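Local atomic coordinates of sulfotransferase (Mycobacterium tuberculosis, PDB entry 2ZQ5), a protein that probably transfers a sulfuryl group from the donor PAPS to an acceptor substrate. Residues 88-93 with 215-220; 92-97 with 109-114; 121-126 with 130-135. All blocks are in the same frame, centred on the assembly; numbering follows the deposited sequence.

Contact 1: 88-93 with 215-220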
# COMPACT_ATOMS: atom_id res chain seq x y z
N VAL A 88 -10.01 18.91 9.38
CA VAL A 88 -10.75 18.00 8.52
C VAL A 88 -11.12 16.72 9.26
O VAL A 88 -10.26 16.04 9.81
CB VAL A 88 -9.92 17.62 7.26
CG1 VAL A 88 -10.68 16.58 6.43
CG2 VAL A 88 -9.65 18.86 6.43
N ALA A 89 -12.41 16.42 9.29
CA ALA A 89 -12.89 15.22 9.95
C ALA A 89 -13.01 14.11 8.91
O ALA A 89 -13.48 14.34 7.80
CB ALA A 89 -14.24 15.48 10.60
N ILE A 90 -12.57 12.91 9.28
CA ILE A 90 -12.64 11.76 8.39
C ILE A 90 -13.76 10.88 8.97
O ILE A 90 -13.57 10.22 9.99
CB ILE A 90 -11.32 10.96 8.39
CG1 ILE A 90 -10.14 11.88 8.07
CG2 ILE A 90 -11.40 9.82 7.38
CD1 ILE A 90 -10.19 12.51 6.69
N LYS A 91 -14.92 10.89 8.32
CA LYS A 91 -16.05 10.11 8.81
C LYS A 91 -16.30 8.79 8.10
O LYS A 91 -16.43 8.74 6.87
CB LYS A 91 -17.33 10.96 8.76
CG LYS A 91 -17.29 12.19 9.66
CD LYS A 91 -17.08 11.80 11.11
CE LYS A 91 -17.00 13.02 12.02
NZ LYS A 91 -16.76 12.64 13.44
N ARG A 92 -16.39 7.73 8.90
CA ARG A 92 -16.65 6.38 8.42
C ARG A 92 -15.96 6.02 7.10
O ARG A 92 -16.62 5.71 6.10
CB ARG A 92 -18.16 6.15 8.30
CG ARG A 92 -18.93 6.36 9.60
CD ARG A 92 -20.39 5.99 9.44
NE ARG A 92 -20.61 4.55 9.46
CZ ARG A 92 -21.63 3.94 8.87
NH1 ARG A 92 -22.53 4.65 8.20
NH2 ARG A 92 -21.76 2.62 8.95
N PRO A 93 -14.62 6.08 7.08
CA PRO A 93 -13.86 5.75 5.87
C PRO A 93 -13.94 4.25 5.61
O PRO A 93 -14.14 3.46 6.53
CB PRO A 93 -12.44 6.19 6.23
CG PRO A 93 -12.39 5.94 7.73
CD PRO A 93 -13.72 6.51 8.17
N ASN A 215 -2.21 12.78 6.52
CA ASN A 215 -2.06 12.91 5.08
C ASN A 215 -3.41 12.88 4.37
O ASN A 215 -3.60 13.55 3.36
CB ASN A 215 -1.11 11.84 4.53
CG ASN A 215 0.33 12.31 4.50
OD1 ASN A 215 0.62 13.40 3.99
ND2 ASN A 215 1.24 11.51 5.05
N LEU A 216 -4.36 12.10 4.89
CA LEU A 216 -5.69 12.07 4.28
C LEU A 216 -6.36 13.43 4.49
O LEU A 216 -7.05 13.93 3.61
CB LEU A 216 -6.57 10.96 4.88
CG LEU A 216 -6.13 9.51 4.66
CD1 LEU A 216 -7.29 8.59 5.01
CD2 LEU A 216 -5.70 9.29 3.22
N GLN A 217 -6.16 14.02 5.67
CA GLN A 217 -6.73 15.33 5.98
C GLN A 217 -6.20 16.37 5.01
O GLN A 217 -6.94 17.24 4.54
CB GLN A 217 -6.36 15.76 7.40
CG GLN A 217 -7.05 15.01 8.52
CD GLN A 217 -6.59 15.49 9.88
OE1 GLN A 217 -5.40 15.47 10.19
NE2 GLN A 217 -7.54 15.93 10.70
N LEU A 218 -4.90 16.30 4.72
CA LEU A 218 -4.24 17.23 3.81
C LEU A 218 -4.71 17.05 2.37
O LEU A 218 -5.17 17.99 1.73
CB LEU A 218 -2.73 17.03 3.88
CG LEU A 218 -1.91 17.71 2.78
CD1 LEU A 218 -1.89 19.22 3.00
CD2 LEU A 218 -0.50 17.14 2.79
N ILE A 219 -4.59 15.83 1.87
CA ILE A 219 -4.99 15.54 0.50
C ILE A 219 -6.48 15.76 0.28
O ILE A 219 -6.89 16.20 -0.80
CB ILE A 219 -4.59 14.09 0.11
CG1 ILE A 219 -3.07 13.96 0.18
CG2 ILE A 219 -5.11 13.75 -1.29
CD1 ILE A 219 -2.56 12.53 0.05
N GLY A 220 -7.28 15.48 1.30
CA GLY A 220 -8.72 15.65 1.18
C GLY A 220 -9.26 16.99 1.67
O GLY A 220 -10.47 17.13 1.87

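Contact 2: 92-97 with 109-114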
# COMPACT_ATOMS: atom_id res chain seq x y z
N ARG A 92 -16.39 7.73 8.90
CA ARG A 92 -16.65 6.38 8.42
C ARG A 92 -15.96 6.02 7.10
O ARG A 92 -16.62 5.71 6.10
CB ARG A 92 -18.16 6.15 8.30
CG ARG A 92 -18.93 6.36 9.60
CD ARG A 92 -20.39 5.99 9.44
NE ARG A 92 -20.61 4.55 9.46
CZ ARG A 92 -21.63 3.94 8.87
NH1 ARG A 92 -22.53 4.65 8.20
NH2 ARG A 92 -21.76 2.62 8.95
N PRO A 93 -14.62 6.08 7.08
CA PRO A 93 -13.86 5.75 5.87
C PRO A 93 -13.94 4.25 5.61
O PRO A 93 -14.14 3.46 6.53
CB PRO A 93 -12.44 6.19 6.23
CG PRO A 93 -12.39 5.94 7.73
CD PRO A 93 -13.72 6.51 8.17
N ILE A 94 -13.80 3.87 4.34
CA ILE A 94 -13.82 2.46 3.96
C ILE A 94 -12.39 2.00 3.68
O ILE A 94 -11.65 2.65 2.94
CB ILE A 94 -14.67 2.22 2.70
CG1 ILE A 94 -16.13 2.54 2.99
CG2 ILE A 94 -14.51 0.78 2.23
CD1 ILE A 94 -17.04 2.42 1.78
N PHE A 95 -12.02 0.89 4.30
CA PHE A 95 -10.70 0.30 4.12
C PHE A 95 -10.83 -1.08 3.50
O PHE A 95 -11.51 -1.95 4.04
CB PHE A 95 -9.98 0.17 5.47
CG PHE A 95 -9.42 1.46 5.99
CD1 PHE A 95 -8.09 1.78 5.78
CD2 PHE A 95 -10.23 2.35 6.70
CE1 PHE A 95 -7.56 2.98 6.27
CE2 PHE A 95 -9.71 3.55 7.19
CZ PHE A 95 -8.37 3.86 6.97
N VAL A 96 -10.19 -1.27 2.35
CA VAL A 96 -10.20 -2.56 1.68
C VAL A 96 -8.85 -3.22 1.92
O VAL A 96 -7.81 -2.56 1.86
CB VAL A 96 -10.39 -2.41 0.15
CG1 VAL A 96 -10.32 -3.77 -0.53
CG2 VAL A 96 -11.72 -1.74 -0.15
N THR A 97 -8.86 -4.51 2.21
CA THR A 97 -7.60 -5.21 2.42
C THR A 97 -7.74 -6.68 2.05
O THR A 97 -8.86 -7.18 1.85
CB THR A 97 -7.09 -5.04 3.88
OG1 THR A 97 -5.73 -5.46 3.95
CG2 THR A 97 -7.93 -5.85 4.85
N ARG A 109 -11.22 0.20 -6.95
CA ARG A 109 -11.66 1.04 -8.06
C ARG A 109 -13.17 1.24 -8.06
O ARG A 109 -13.67 2.32 -8.37
CB ARG A 109 -11.24 0.42 -9.39
CG ARG A 109 -9.73 0.33 -9.59
CD ARG A 109 -9.41 -0.40 -10.88
NE ARG A 109 -7.98 -0.60 -11.06
CZ ARG A 109 -7.45 -1.34 -12.04
NH1 ARG A 109 -8.24 -1.95 -12.91
NH2 ARG A 109 -6.13 -1.47 -12.13
N LEU A 110 -13.91 0.19 -7.71
CA LEU A 110 -15.36 0.28 -7.67
C LEU A 110 -15.83 1.22 -6.57
O LEU A 110 -16.54 2.20 -6.84
CB LEU A 110 -15.97 -1.11 -7.46
CG LEU A 110 -15.96 -2.05 -8.67
CD1 LEU A 110 -16.29 -3.46 -8.25
CD2 LEU A 110 -16.96 -1.55 -9.71
N LEU A 111 -15.43 0.95 -5.34
CA LEU A 111 -15.83 1.79 -4.21
C LEU A 111 -15.31 3.22 -4.37
O LEU A 111 -15.97 4.17 -3.95
CB LEU A 111 -15.32 1.18 -2.90
CG LEU A 111 -15.83 -0.23 -2.60
CD1 LEU A 111 -15.19 -0.75 -1.32
CD2 LEU A 111 -17.35 -0.22 -2.46
N GLY A 112 -14.15 3.36 -4.99
CA GLY A 112 -13.58 4.69 -5.19
C GLY A 112 -14.21 5.45 -6.34
O GLY A 112 -13.92 6.64 -6.53
N ALA A 113 -15.06 4.78 -7.11
CA ALA A 113 -15.72 5.39 -8.26
C ALA A 113 -16.92 6.23 -7.86
O ALA A 113 -17.36 7.10 -8.62
CB ALA A 113 -16.14 4.31 -9.25
N ASP A 114 -17.47 5.97 -6.68
CA ASP A 114 -18.62 6.72 -6.19
C ASP A 114 -18.22 8.20 -6.14
O ASP A 114 -17.24 8.56 -5.49
CB ASP A 114 -18.99 6.24 -4.78
CG ASP A 114 -20.29 6.84 -4.29
OD1 ASP A 114 -20.57 8.02 -4.58
OD2 ASP A 114 -21.04 6.13 -3.58

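Contact 3: 121-126 with 130-135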
# COMPACT_ATOMS: atom_id res chain seq x y z
N HIS A 121 -5.34 9.31 -5.16
CA HIS A 121 -4.81 9.39 -6.51
C HIS A 121 -3.29 9.28 -6.49
O HIS A 121 -2.62 9.90 -5.67
CB HIS A 121 -5.26 10.70 -7.16
CG HIS A 121 -6.74 10.86 -7.17
ND1 HIS A 121 -7.57 10.18 -8.04
CD2 HIS A 121 -7.56 11.56 -6.35
CE1 HIS A 121 -8.83 10.44 -7.76
NE2 HIS A 121 -8.85 11.28 -6.73
N MET A 122 -2.77 8.49 -7.42
CA MET A 122 -1.35 8.24 -7.53
C MET A 122 -0.47 9.49 -7.42
O MET A 122 0.45 9.54 -6.60
CB MET A 122 -1.08 7.52 -8.86
CG MET A 122 0.29 6.86 -8.99
SD MET A 122 1.69 7.98 -8.95
CE MET A 122 1.39 8.95 -10.34
N TRP A 123 -0.75 10.52 -8.22
CA TRP A 123 0.10 11.70 -8.19
C TRP A 123 0.09 12.44 -6.86
O TRP A 123 1.06 13.11 -6.51
CB TRP A 123 -0.25 12.66 -9.34
CG TRP A 123 -1.52 13.46 -9.23
CD1 TRP A 123 -2.80 13.00 -9.34
CD2 TRP A 123 -1.62 14.88 -9.05
NE1 TRP A 123 -3.69 14.05 -9.26
CE2 TRP A 123 -2.99 15.21 -9.08
CE3 TRP A 123 -0.67 15.90 -8.87
CZ2 TRP A 123 -3.44 16.53 -8.94
CZ3 TRP A 123 -1.13 17.21 -8.74
CH2 TRP A 123 -2.50 17.51 -8.77
N LEU A 124 -0.99 12.30 -6.10
CA LEU A 124 -1.09 12.96 -4.81
C LEU A 124 -0.35 12.15 -3.75
O LEU A 124 0.14 12.70 -2.77
CB LEU A 124 -2.56 13.15 -4.43
CG LEU A 124 -3.32 14.04 -5.43
CD1 LEU A 124 -4.80 14.00 -5.10
CD2 LEU A 124 -2.78 15.46 -5.39
N ALA A 125 -0.26 10.84 -3.96
CA ALA A 125 0.46 9.98 -3.03
C ALA A 125 1.95 10.21 -3.26
O ALA A 125 2.76 10.15 -2.34
CB ALA A 125 0.11 8.52 -3.28
N GLU A 126 2.32 10.49 -4.51
CA GLU A 126 3.71 10.75 -4.86
C GLU A 126 4.09 12.16 -4.45
O GLU A 126 5.24 12.43 -4.10
CB GLU A 126 3.93 10.60 -6.37
CG GLU A 126 3.83 9.17 -6.91
CD GLU A 126 5.08 8.35 -6.67
OE1 GLU A 126 6.13 8.94 -6.34
OE2 GLU A 126 5.02 7.11 -6.83
N PRO A 130 -3.16 19.31 -1.24
CA PRO A 130 -4.62 19.28 -1.35
C PRO A 130 -5.01 18.95 -2.79
O PRO A 130 -4.44 19.51 -3.74
CB PRO A 130 -5.02 20.70 -0.95
CG PRO A 130 -3.94 21.10 0.01
CD PRO A 130 -2.70 20.60 -0.68
N ARG A 131 -5.96 18.04 -2.96
CA ARG A 131 -6.40 17.65 -4.29
C ARG A 131 -7.09 18.79 -5.02
O ARG A 131 -8.13 19.29 -4.59
CB ARG A 131 -7.37 16.47 -4.18
CG ARG A 131 -7.81 15.90 -5.52
CD ARG A 131 -8.89 14.84 -5.37
NE ARG A 131 -8.46 13.68 -4.58
CZ ARG A 131 -8.83 13.45 -3.32
NH1 ARG A 131 -9.64 14.30 -2.69
NH2 ARG A 131 -8.42 12.36 -2.70
N PRO A 132 -6.51 19.24 -6.15
CA PRO A 132 -7.13 20.34 -6.91
C PRO A 132 -8.37 19.82 -7.64
O PRO A 132 -8.55 18.61 -7.79
CB PRO A 132 -6.03 20.74 -7.90
CG PRO A 132 -4.76 20.22 -7.28
CD PRO A 132 -5.19 18.91 -6.69
N PRO A 133 -9.24 20.73 -8.09
CA PRO A 133 -10.44 20.28 -8.80
C PRO A 133 -10.00 19.44 -10.00
O PRO A 133 -9.05 19.79 -10.70
CB PRO A 133 -11.10 21.59 -9.22
CG PRO A 133 -10.75 22.50 -8.08
CD PRO A 133 -9.28 22.19 -7.86
N ARG A 134 -10.69 18.33 -10.22
CA ARG A 134 -10.36 17.39 -11.29
C ARG A 134 -10.12 18.01 -12.66
O ARG A 134 -9.17 17.64 -13.36
CB ARG A 134 -11.45 16.33 -11.41
CG ARG A 134 -11.12 15.22 -12.39
CD ARG A 134 -9.93 14.40 -11.90
NE ARG A 134 -9.54 13.36 -12.85
CZ ARG A 134 -8.92 13.58 -14.00
NH1 ARG A 134 -8.60 14.82 -14.36
NH2 ARG A 134 -8.61 12.56 -14.79
N GLU A 135 -10.98 18.95 -13.06
CA GLU A 135 -10.86 19.57 -14.37
C GLU A 135 -9.57 20.36 -14.59
O GLU A 135 -9.25 20.74 -15.72
CB GLU A 135 -12.07 20.48 -14.63
CG GLU A 135 -12.19 21.68 -13.70
CD GLU A 135 -12.82 21.35 -12.35
OE1 GLU A 135 -13.04 22.30 -11.57
OE2 GLU A 135 -13.09 20.17 -12.08

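Contact 1: 88-93 with 215-220
Q217 lies alongside V88, with its CB 4.0 Å from V88 CB. Q217 CG then passes 3.6 Å from V88 O. Beyond CG the chain of Q217 is extended (chi2 179°). This carries the amide past V88 CB to the backbone carbonyl of the same residue. There Q217 NE2 donates a hydrogen bond of 2.9 Å to V88 O. The bond is nearly straight, with an N-H...O angle of 176°. It lies in the amide plane of Q217 and also in the carbonyl plane of V88. V88 turns its own side chain to the helix. Its CG2 packs 3.7 Å from the backbone O of Q217. Next to this pair, I90 reaches over with its terminal methyl. I90 CD1 stands 4.3 Å from L216 CB and 4.4 Å from Q217 CG, a loose contact with two successive helix residues. The contact joins the last turn of helix 206-219 to the loop that leads into strand 94-97. I90 and L216 both also touch W228 of strand 227-231, which sets the contact beside the central parallel sheet. N215, at the start of the segment, is tied to S75 of helix 55-81 by a separate hydrogen bond. The Q217 bond is the one hydrogen bond between 88-93 and 215-220, and both of its residues are buried. It satisfies a backbone carbonyl of the loop and probably helps to set the rotation of the amide. No charged group takes part across the contact, so its pairing probably depends little on ionisation.

Contact 2: 92-97 with 109-114
L111 rests a single methyl, CD1, against the CG2 methyls of I94 and V96. L111 CD1 is 3.8 Å from V96 CG2 and 3.9 Å from I94 CG2. Both strand residues point their CB at the helix, while F95 between them points away. The L111 chain is stretched toward the strand. Its CG is anti to the carbonyl carbon, and CD1 continues the line, anti to CA (chi2 176°). The methyl that touches is therefore the far end of an extended chain. The two strand partners offer CG2 from different rotamers. In I94, chi1 (to CG1) is -66°, which leaves CG2 anti to the backbone N, and the longer CG1 branch is not the one that meets L111. In V96, chi1 (to CG1) is 177°: CG1 is anti to the backbone N, and CG2 sits beside that N and anti to the carbonyl carbon. L111 crosses I94 at about a right angle and V96 obliquely. The backbones stay apart, with I94 CA and L111 CA 8.4 Å from each other. The area is small, 104 Å² in all, and purely apolar. The turn between strand and helix probably corresponds to the P-loop of this clan. In sulfotransferases that turn typically holds the 5'-phosphosulfate end of PAPS, and it probably does so here. Strand 94-97 is the middle strand of the parallel sheet, between 227-231 and 250-255. L111 also touches V229 of strand 227-231, and V328 and Y332 of helix 324-334. Helix 104-111 is thus packed between one face of the sheet and helix 324-334.

Contact 3: 121-126 with 130-135
The ring of H121 meets R131 at its edge, with R131 NE near the ring plane. The imidazole and guanidinium planes stand 79° apart. H121 NE2 and R131 NE are 3.2 Å from each other. The W123 ring carries L124 CD2 over the centre of one face, 3.6 Å above its plane. Obliquely to that ring comes P132, whose CD is 3.7 Å from W123 CH2. W123 also meets W137 and Y143 edge-to-face. H121 is the N-cap residue of the short helix 122-126, and its O accepts from both L124 N and A125 N. The proline-rich segment 130-135 passes the first turn of this helix at R131 and P132 and then moves off, in the loop that leads to helix 141-156. L124 crosses the aliphatic part of R131 at about a right angle: L124 CD1 is 3.6 Å from R131 CG. A bend at chi3 (-60°) turns the guanidinium away from the line of the chain. R131 NH1 forms a salt bridge with D223, which probably offsets the charge of the buried guanidinium. The same NH1 bonds to Q118 OE1, while R131 NH2 bonds to G119 O.

From the N terminus the chain leaves helix 55-81 and enters 88-93, the first side of contact 1. Residues R92 and P93 belong to contact 2 as well. Contact 2 closes first, a short loop from strand 94-97 to helix 104-111. The chain then forms strand 117-119 and folds back through contact 3, another short loop. Contact 1 closes last, at the end of helix 206-219, so contact 3 is nested inside its long loop. Contacts 2 and 3 follow in series and do not touch. Contacts 1 and 3 do touch: R131 N is 3.0 Å from I219 O, a probable hydrogen bond. The proline-rich segment is thereby joined to helix 206-219.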